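Local coordinates for glycosyl hydrolases family 2, sugar binding domain protein (Bacteroides uniformis str. 3978 T3 ii, PDB 6D1P) that is a beta-glucuronidase of a human gut bacterium that probably hydrolyses O-glycosidic bonds to release glucuronic acid, at residues Ile98-Thr103 with Leu196-Ala201; Tyr121-Arg126 with Lys161-Ile166. One frame throughout, in Å; residues are numbered along the deposited sequence.

Contact 1. Residues Ile98-Thr103 with Leu196-Ala201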
ATOM      1  N   ILE A  98     -33.598   2.289  -5.633  1.00 47.43           N
ATOM      2  CA  ILE A  98     -34.000   3.645  -5.289  1.00 51.49           C
ATOM      3  C   ILE A  98     -35.496   3.777  -5.548  1.00 50.51           C
ATOM      4  O   ILE A  98     -35.931   3.856  -6.703  1.00 51.47           O
ATOM      5  CB  ILE A  98     -33.175   4.677  -6.068  1.00 51.28           C
ATOM      6  CG1 ILE A  98     -31.772   4.734  -5.460  1.00 48.67           C
ATOM      7  CG2 ILE A  98     -33.836   6.047  -6.042  1.00 48.09           C
ATOM      8  CD1 ILE A  98     -30.862   5.716  -6.097  1.00 44.77           C
ATOM      9  N   GLU A  99     -36.280   3.797  -4.468  1.00 50.05           N
ATOM     10  CA  GLU A  99     -37.744   3.785  -4.494  1.00 49.89           C
ATOM     11  C   GLU A  99     -38.247   5.009  -3.731  1.00 49.15           C
ATOM     12  O   GLU A  99     -38.691   4.894  -2.586  1.00 52.18           O
ATOM     13  CB  GLU A  99     -38.331   2.433  -3.848  1.00 54.35           C
ATOM     14  CG  GLU A  99     -37.727   1.101  -4.352  1.00 64.35           C
ATOM     15  CD  GLU A  99     -38.336  -0.138  -3.665  1.00 73.05           C
ATOM     16  OE1 GLU A  99     -38.995  -0.948  -4.360  1.00 73.29           O
ATOM     17  OE2 GLU A  99     -38.162  -0.301  -2.433  1.00 72.20           O
ATOM     18  N   ASN A 100     -38.191   6.181  -4.364  1.00 49.30           N
ATOM     19  CA  ASN A 100     -38.605   7.408  -3.676  1.00 51.38           C
ATOM     20  C   ASN A 100     -40.125   7.490  -3.603  1.00 51.76           C
ATOM     21  O   ASN A 100     -40.782   7.537  -4.650  1.00 51.92           O
ATOM     22  CB  ASN A 100     -38.065   8.645  -4.381  1.00 50.14           C
ATOM     23  CG  ASN A 100     -38.183   9.900  -3.514  1.00 56.65           C
ATOM     24  OD1 ASN A 100     -38.822   9.886  -2.459  1.00 53.83           O
ATOM     25  ND2 ASN A 100     -37.569  10.987  -3.958  1.00 53.09           N
ATOM     26  N   PRO A 101     -40.726   7.543  -2.391  1.00 49.69           N
ATOM     27  CA  PRO A 101     -42.184   7.556  -2.250  1.00 52.21           C
ATOM     28  C   PRO A 101     -42.812   8.951  -2.261  1.00 58.11           C
ATOM     29  O   PRO A 101     -43.666   9.279  -1.432  1.00 61.92           O
ATOM     30  CB  PRO A 101     -42.387   6.888  -0.882  1.00 51.38           C
ATOM     31  CG  PRO A 101     -41.221   7.407  -0.093  1.00 51.67           C
ATOM     32  CD  PRO A 101     -40.062   7.419  -1.080  1.00 52.24           C
ATOM     33  N   TYR A 102     -42.392   9.794  -3.198  1.00 56.20           N
ATOM     34  CA  TYR A 102     -42.899  11.159  -3.195  1.00 58.62           C
ATOM     35  C   TYR A 102     -42.983  11.665  -4.620  1.00 63.39           C
ATOM     36  O   TYR A 102     -42.074  11.437  -5.424  1.00 59.20           O
ATOM     37  CB  TYR A 102     -42.022  12.117  -2.376  1.00 54.77           C
ATOM     38  CG  TYR A 102     -41.848  11.733  -0.924  1.00 56.63           C
ATOM     39  CD1 TYR A 102     -40.632  11.262  -0.451  1.00 55.76           C
ATOM     40  CD2 TYR A 102     -42.896  11.840  -0.026  1.00 55.93           C
ATOM     41  CE1 TYR A 102     -40.464  10.908   0.877  1.00 52.16           C
ATOM     42  CE2 TYR A 102     -42.736  11.489   1.301  1.00 57.27           C
ATOM     43  CZ  TYR A 102     -41.516  11.018   1.745  1.00 52.63           C
ATOM     44  OH  TYR A 102     -41.349  10.663   3.068  1.00 63.67           O
ATOM     45  N   THR A 103     -44.080  12.354  -4.917  1.00 63.01           N
ATOM     46  CA  THR A 103     -44.218  13.019  -6.200  1.00 61.82           C
ATOM     47  C   THR A 103     -43.172  14.113  -6.308  1.00 63.65           C
ATOM     48  O   THR A 103     -43.160  15.051  -5.501  1.00 60.63           O
ATOM     49  CB  THR A 103     -45.619  13.600  -6.334  1.00 65.98           C
ATOM     50  OG1 THR A 103     -46.576  12.594  -5.981  1.00 72.66           O
ATOM     51  CG2 THR A 103     -45.866  14.073  -7.758  1.00 63.33           C
ATOM     52  N   LEU A 196     -29.272   6.605   2.706  1.00 37.32           N
ATOM     53  CA  LEU A 196     -30.169   6.933   1.602  1.00 39.02           C
ATOM     54  C   LEU A 196     -31.408   7.617   2.170  1.00 39.17           C
ATOM     55  O   LEU A 196     -32.039   7.094   3.100  1.00 41.38           O
ATOM     56  CB  LEU A 196     -30.554   5.667   0.834  1.00 37.64           C
ATOM     57  CG  LEU A 196     -31.447   5.852  -0.387  1.00 40.24           C
ATOM     58  CD1 LEU A 196     -30.739   6.689  -1.443  1.00 32.54           C
ATOM     59  CD2 LEU A 196     -31.840   4.485  -0.938  1.00 43.45           C
ATOM     60  N   VAL A 197     -31.739   8.798   1.649  1.00 38.47           N
ATOM     61  CA  VAL A 197     -32.747   9.646   2.285  1.00 41.54           C
ATOM     62  C   VAL A 197     -33.664  10.249   1.229  1.00 43.50           C
ATOM     63  O   VAL A 197     -33.198  10.839   0.245  1.00 39.49           O
ATOM     64  CB  VAL A 197     -32.109  10.759   3.141  1.00 44.03           C
ATOM     65  CG1 VAL A 197     -33.188  11.596   3.833  1.00 42.18           C
ATOM     66  CG2 VAL A 197     -31.159  10.164   4.172  1.00 39.51           C
ATOM     67  N   TYR A 198     -34.969  10.103   1.445  1.00 44.04           N
ATOM     68  CA  TYR A 198     -36.006  10.647   0.578  1.00 47.03           C
ATOM     69  C   TYR A 198     -36.752  11.770   1.292  1.00 44.55           C
ATOM     70  O   TYR A 198     -37.058  11.661   2.487  1.00 46.46           O
ATOM     71  CB  TYR A 198     -37.019   9.569   0.182  1.00 52.03           C
ATOM     72  CG  TYR A 198     -36.466   8.275  -0.375  1.00 46.14           C
ATOM     73  CD1 TYR A 198     -35.867   8.238  -1.618  1.00 46.77           C
ATOM     74  CD2 TYR A 198     -36.601   7.079   0.322  1.00 51.31           C
ATOM     75  CE1 TYR A 198     -35.384   7.055  -2.152  1.00 45.01           C
ATOM     76  CE2 TYR A 198     -36.123   5.882  -0.207  1.00 46.88           C
ATOM     77  CZ  TYR A 198     -35.516   5.883  -1.450  1.00 43.91           C
ATOM     78  OH  TYR A 198     -35.031   4.715  -2.004  1.00 45.18           O
ATOM     79  N   THR A 199     -37.057  12.836   0.562  1.00 46.87           N
ATOM     80  CA  THR A 199     -37.818  13.964   1.081  1.00 50.84           C
ATOM     81  C   THR A 199     -38.781  14.447   0.010  1.00 54.02           C
ATOM     82  O   THR A 199     -38.560  14.214  -1.185  1.00 51.97           O
ATOM     83  CB  THR A 199     -36.924  15.136   1.519  1.00 44.28           C
ATOM     84  OG1 THR A 199     -36.066  15.519   0.439  1.00 47.13           O
ATOM     85  CG2 THR A 199     -36.095  14.766   2.718  1.00 40.60           C
ATOM     86  N   PRO A 200     -39.863  15.121   0.404  1.00 49.86           N
ATOM     87  CA  PRO A 200     -40.773  15.719  -0.580  1.00 52.44           C
ATOM     88  C   PRO A 200     -40.122  16.876  -1.325  1.00 51.90           C
ATOM     89  O   PRO A 200     -39.064  17.390  -0.954  1.00 53.68           O
ATOM     90  CB  PRO A 200     -41.946  16.213   0.276  1.00 47.87           C
ATOM     91  CG  PRO A 200     -41.861  15.447   1.522  1.00 45.50           C
ATOM     92  CD  PRO A 200     -40.411  15.207   1.767  1.00 50.17           C
ATOM     93  N   ALA A 201     -40.793  17.297  -2.403  1.00 51.28           N
ATOM     94  CA  ALA A 201     -40.356  18.479  -3.142  1.00 51.67           C
ATOM     95  C   ALA A 201     -40.180  19.673  -2.217  1.00 53.95           C
ATOM     96  O   ALA A 201     -39.277  20.496  -2.410  1.00 52.34           O
ATOM     97  CB  ALA A 201     -41.357  18.812  -4.247  1.00 49.51           C
TER
HETATM   98  O   HOH W   1     -43.047  15.941  -3.110  1.00 48.59           O
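The backbone N-H of Glu99 donates a hydrogen bond to the hydroxyl of Tyr198, with N to OH at 2.9 Å and an angle of 154° at the hydrogen. With its far end held there, the Tyr198 ring turns one face to the loop: Glu99 O lies over it, and Asn100 CA, 3.8 Å from the ring centroid, and Pro101 CD, 4.1 Å from it, make CH-pi contacts. The Asn100 and Tyr198 side chains run past each other in opposite directions, amide and ring planes 25° apart; CG of Asn100 stands anti to the backbone N (chi1 -166°), which lays the amide along the ring. Its OD1, 3.2 Å from Tyr198 CB, is buried without a polar partner. Tyr102 meets Tyr198 CB with its ring edge, while Pro200 CG packs over a face, 4.2 Å from the Tyr102 ring centroid. A phenylalanine in place of Tyr198 would probably leave the Glu99 N-H without its acceptor. One water bridges Thr103 O and Ala201 N. Pro101 centres an inverse gamma turn. Pairing Asn100 with Tyr198 and Tyr102 with Pro200, the loop between strands 89-96 and 106-111 follows the end of strand 194-199 in the antiparallel beta-sandwich of the family 2 sugar-binding domain.

Contact 2. Residues Tyr121-Arg126 with Lys161-Ile166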
ATOM      1  N   TYR A 121     -20.381   9.557  -7.336  1.00 31.80           N
ATOM      2  CA  TYR A 121     -20.754   9.313  -8.721  1.00 33.33           C
ATOM      3  C   TYR A 121     -22.005   8.457  -8.791  1.00 32.92           C
ATOM      4  O   TYR A 121     -22.108   7.449  -8.091  1.00 35.49           O
ATOM      5  CB  TYR A 121     -19.632   8.612  -9.481  1.00 33.15           C
ATOM      6  CG  TYR A 121     -18.353   9.397  -9.606  1.00 33.25           C
ATOM      7  CD1 TYR A 121     -17.447   9.479  -8.547  1.00 31.07           C
ATOM      8  CD2 TYR A 121     -18.026  10.026 -10.803  1.00 35.91           C
ATOM      9  CE1 TYR A 121     -16.259  10.191  -8.682  1.00 34.60           C
ATOM     10  CE2 TYR A 121     -16.849  10.740 -10.942  1.00 34.93           C
ATOM     11  CZ  TYR A 121     -15.968  10.824  -9.888  1.00 34.60           C
ATOM     12  OH  TYR A 121     -14.796  11.537 -10.054  1.00 38.61           O
ATOM     13  N   VAL A 122     -22.957   8.873  -9.622  1.00 39.23           N
ATOM     14  CA  VAL A 122     -24.013   8.010 -10.142  1.00 33.86           C
ATOM     15  C   VAL A 122     -23.576   7.568 -11.534  1.00 36.19           C
ATOM     16  O   VAL A 122     -23.372   8.407 -12.424  1.00 35.65           O
ATOM     17  CB  VAL A 122     -25.361   8.744 -10.204  1.00 40.35           C
ATOM     18  CG1 VAL A 122     -26.374   7.932 -11.028  1.00 40.54           C
ATOM     19  CG2 VAL A 122     -25.899   9.053  -8.808  1.00 32.22           C
ATOM     20  N   TYR A 123     -23.430   6.261 -11.732  1.00 36.71           N
ATOM     21  CA  TYR A 123     -22.830   5.748 -12.960  1.00 34.14           C
ATOM     22  C   TYR A 123     -21.581   6.563 -13.311  1.00 36.27           C
ATOM     23  O   TYR A 123     -20.655   6.635 -12.499  1.00 36.40           O
ATOM     24  CB  TYR A 123     -23.859   5.749 -14.096  1.00 35.54           C
ATOM     25  CG  TYR A 123     -23.426   4.965 -15.314  1.00 39.01           C
ATOM     26  CD1 TYR A 123     -23.541   5.512 -16.585  1.00 40.25           C
ATOM     27  CD2 TYR A 123     -22.881   3.688 -15.191  1.00 34.66           C
ATOM     28  CE1 TYR A 123     -23.132   4.807 -17.713  1.00 41.22           C
ATOM     29  CE2 TYR A 123     -22.476   2.973 -16.308  1.00 43.56           C
ATOM     30  CZ  TYR A 123     -22.603   3.543 -17.575  1.00 43.62           C
ATOM     31  OH  TYR A 123     -22.203   2.851 -18.699  1.00 45.28           O
ATOM     32  N   THR A 124     -21.536   7.217 -14.475  1.00 29.88           N
ATOM     33  CA  THR A 124     -20.327   7.910 -14.899  1.00 33.40           C
ATOM     34  C   THR A 124     -20.389   9.409 -14.677  1.00 34.00           C
ATOM     35  O   THR A 124     -19.586  10.143 -15.259  1.00 35.18           O
ATOM     36  CB  THR A 124     -20.039   7.641 -16.373  1.00 38.90           C
ATOM     37  OG1 THR A 124     -21.072   8.236 -17.167  1.00 40.59           O
ATOM     38  CG2 THR A 124     -19.981   6.156 -16.628  1.00 34.82           C
ATOM     39  N   THR A 125     -21.311   9.874 -13.852  1.00 34.09           N
ATOM     40  CA  THR A 125     -21.551  11.293 -13.653  1.00 38.45           C
ATOM     41  C   THR A 125     -21.187  11.656 -12.219  1.00 39.09           C
ATOM     42  O   THR A 125     -21.726  11.067 -11.273  1.00 35.65           O
ATOM     43  CB  THR A 125     -23.016  11.624 -13.935  1.00 41.66           C
ATOM     44  OG1 THR A 125     -23.361  11.160 -15.244  1.00 46.04           O
ATOM     45  CG2 THR A 125     -23.250  13.129 -13.852  1.00 39.82           C
ATOM     46  N   ARG A 126     -20.286  12.622 -12.052  1.00 35.07           N
ATOM     47  CA  ARG A 126     -19.958  13.081 -10.708  1.00 36.50           C
ATOM     48  C   ARG A 126     -21.073  13.969 -10.175  1.00 33.85           C
ATOM     49  O   ARG A 126     -21.575  14.845 -10.883  1.00 37.70           O
ATOM     50  CB  ARG A 126     -18.633  13.835 -10.699  1.00 37.17           C
ATOM     51  CG  ARG A 126     -18.355  14.502  -9.368  1.00 38.62           C
ATOM     52  CD  ARG A 126     -16.940  14.273  -8.862  1.00 35.96           C
ATOM     53  NE  ARG A 126     -15.938  14.910  -9.693  1.00 38.09           N
ATOM     54  CZ  ARG A 126     -15.712  16.216  -9.725  1.00 53.56           C
ATOM     55  NH1 ARG A 126     -14.771  16.698 -10.534  1.00 57.28           N
ATOM     56  NH2 ARG A 126     -16.428  17.042  -8.968  1.00 52.19           N
ATOM     57  N   LYS A 161     -31.641  -1.287 -11.040  1.00 50.38           N
ATOM     58  CA  LYS A 161     -30.913  -0.726  -9.907  1.00 50.41           C
ATOM     59  C   LYS A 161     -29.931   0.346 -10.384  1.00 47.04           C
ATOM     60  O   LYS A 161     -29.681   0.501 -11.582  1.00 47.40           O
ATOM     61  CB  LYS A 161     -30.196  -1.831  -9.134  1.00 49.99           C
ATOM     62  CG  LYS A 161     -31.157  -2.822  -8.501  1.00 49.86           C
ATOM     63  CD  LYS A 161     -30.475  -4.118  -8.081  1.00 57.65           C
ATOM     64  CE  LYS A 161     -30.057  -4.101  -6.617  1.00 59.79           C
ATOM     65  NZ  LYS A 161     -29.869  -5.491  -6.094  1.00 62.22           N
ATOM     66  N   ILE A 162     -29.381   1.099  -9.443  1.00 43.22           N
ATOM     67  CA  ILE A 162     -28.577   2.281  -9.743  1.00 41.90           C
ATOM     68  C   ILE A 162     -27.144   2.029  -9.294  1.00 37.40           C
ATOM     69  O   ILE A 162     -26.924   1.679  -8.134  1.00 40.45           O
ATOM     70  CB  ILE A 162     -29.129   3.552  -9.076  1.00 46.93           C
ATOM     71  CG1 ILE A 162     -30.625   3.695  -9.367  1.00 46.28           C
ATOM     72  CG2 ILE A 162     -28.398   4.780  -9.587  1.00 43.37           C
ATOM     73  CD1 ILE A 162     -30.956   3.733 -10.837  1.00 39.82           C
ATOM     74  N   PRO A 163     -26.146   2.219 -10.159  1.00 36.27           N
ATOM     75  CA  PRO A 163     -24.753   2.052  -9.727  1.00 38.76           C
ATOM     76  C   PRO A 163     -24.171   3.308  -9.088  1.00 38.25           C
ATOM     77  O   PRO A 163     -24.224   4.411  -9.650  1.00 34.37           O
ATOM     78  CB  PRO A 163     -24.021   1.687 -11.032  1.00 42.51           C
ATOM     79  CG  PRO A 163     -25.001   1.984 -12.171  1.00 41.47           C
ATOM     80  CD  PRO A 163     -26.225   2.633 -11.567  1.00 40.60           C
ATOM     81  N   ILE A 164     -23.611   3.128  -7.896  1.00 37.24           N
ATOM     82  CA  ILE A 164     -23.040   4.198  -7.089  1.00 32.73           C
ATOM     83  C   ILE A 164     -21.550   3.923  -6.919  1.00 32.15           C
ATOM     84  O   ILE A 164     -21.149   2.787  -6.646  1.00 30.46           O
ATOM     85  CB  ILE A 164     -23.742   4.281  -5.720  1.00 32.08           C
ATOM     86  CG1 ILE A 164     -25.209   4.642  -5.917  1.00 36.91           C
ATOM     87  CG2 ILE A 164     -23.071   5.308  -4.791  1.00 30.15           C
ATOM     88  CD1 ILE A 164     -25.400   5.945  -6.655  1.00 33.54           C
ATOM     89  N   ALA A 165     -20.731   4.950  -7.080  1.00 31.07           N
ATOM     90  CA  ALA A 165     -19.326   4.840  -6.728  1.00 29.91           C
ATOM     91  C   ALA A 165     -18.915   6.081  -5.962  1.00 33.07           C
ATOM     92  O   ALA A 165     -19.393   7.187  -6.240  1.00 32.20           O
ATOM     93  CB  ALA A 165     -18.424   4.650  -7.957  1.00 29.35           C
ATOM     94  N   ILE A 166     -18.032   5.886  -4.986  1.00 32.16           N
ATOM     95  CA  ILE A 166     -17.558   6.964  -4.133  1.00 29.54           C
ATOM     96  C   ILE A 166     -16.052   6.847  -4.008  1.00 29.57           C
ATOM     97  O   ILE A 166     -15.543   5.798  -3.593  1.00 28.55           O
ATOM     98  CB  ILE A 166     -18.207   6.925  -2.748  1.00 27.47           C
ATOM     99  CG1 ILE A 166     -19.720   6.957  -2.899  1.00 29.53           C
ATOM    100  CG2 ILE A 166     -17.722   8.117  -1.937  1.00 28.26           C
ATOM    101  CD1 ILE A 166     -20.448   6.643  -1.645  1.00 32.34           C
TER
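Val122 and Ile164 face each other across two antiparallel strands as a non-hydrogen-bonded pair, their side chains crossing at a slant on one face of the sheet, with Val122 CG2 3.8 Å from Ile164 CD1. The two Val122 methyls divide the work: CG1, anti to the backbone N (chi1 168°), reaches Ile162 CG2 at 4.0 Å, whereas CG2 is the branch turned to Ile164. Helix 142-149 packs on this same group, with Ala144 against Val122 and Phe148 against Ile162.

The pair Tyr121 and Ala165 is hydrogen-bonded and projects from the other face. Tyr121 N to Ala165 O is 2.8 Å, and Ala165 N to Tyr121 O is 3.0 Å. Ala165 O also lies at the edge of the Tyr121 ring, in its plane, 3.8 Å from Tyr121 CD1. The ring itself meets Trp91, and its hydroxyl is hydrogen-bonded to Glu119.

Strands 117-122 and 125-131 form a beta hairpin closed by a type II' turn from Val122 to Thr125, and strand 162-169 pairs with its first arm in the six-stranded antiparallel sheet of the sugar-binding domain.

At the turn, Tyr123 N donates to Pro163 O at 2.9 Å. The Tyr123 side chain then crosses Pro163 obliquely, CD2 of Tyr123 lying 4.1 Å from Pro163 CG, while Thr124 CG2 sits over the centre of one face of the Tyr123 ring. On the same side of the strands, helix 45-49 adds Trp46 against Tyr123 and Met49 against Pro163.

Contacts 1 and 2 lie in the same sugar-binding domain, their centres about 18 Å apart. Along the chain the order is 98-103, 121-126, 161-166, 196-201, so both segments of contact 2 fall between those of contact 1. They belong to different sheets: contact 2 joins neighbouring strands of the six-stranded sheet, whereas contact 1 sets the loop leaving that sheet at strand 89-96 against strand 194-199 of the four-stranded one. That loop carries the chain on to strand 106-111 of the four-stranded sheet. At its start Ile98 CD1 packs 3.9 Å from Ile162 CG1, on strand 162-169, the neighbour of 89-96. Ile141 touches both Ile98 and Val122.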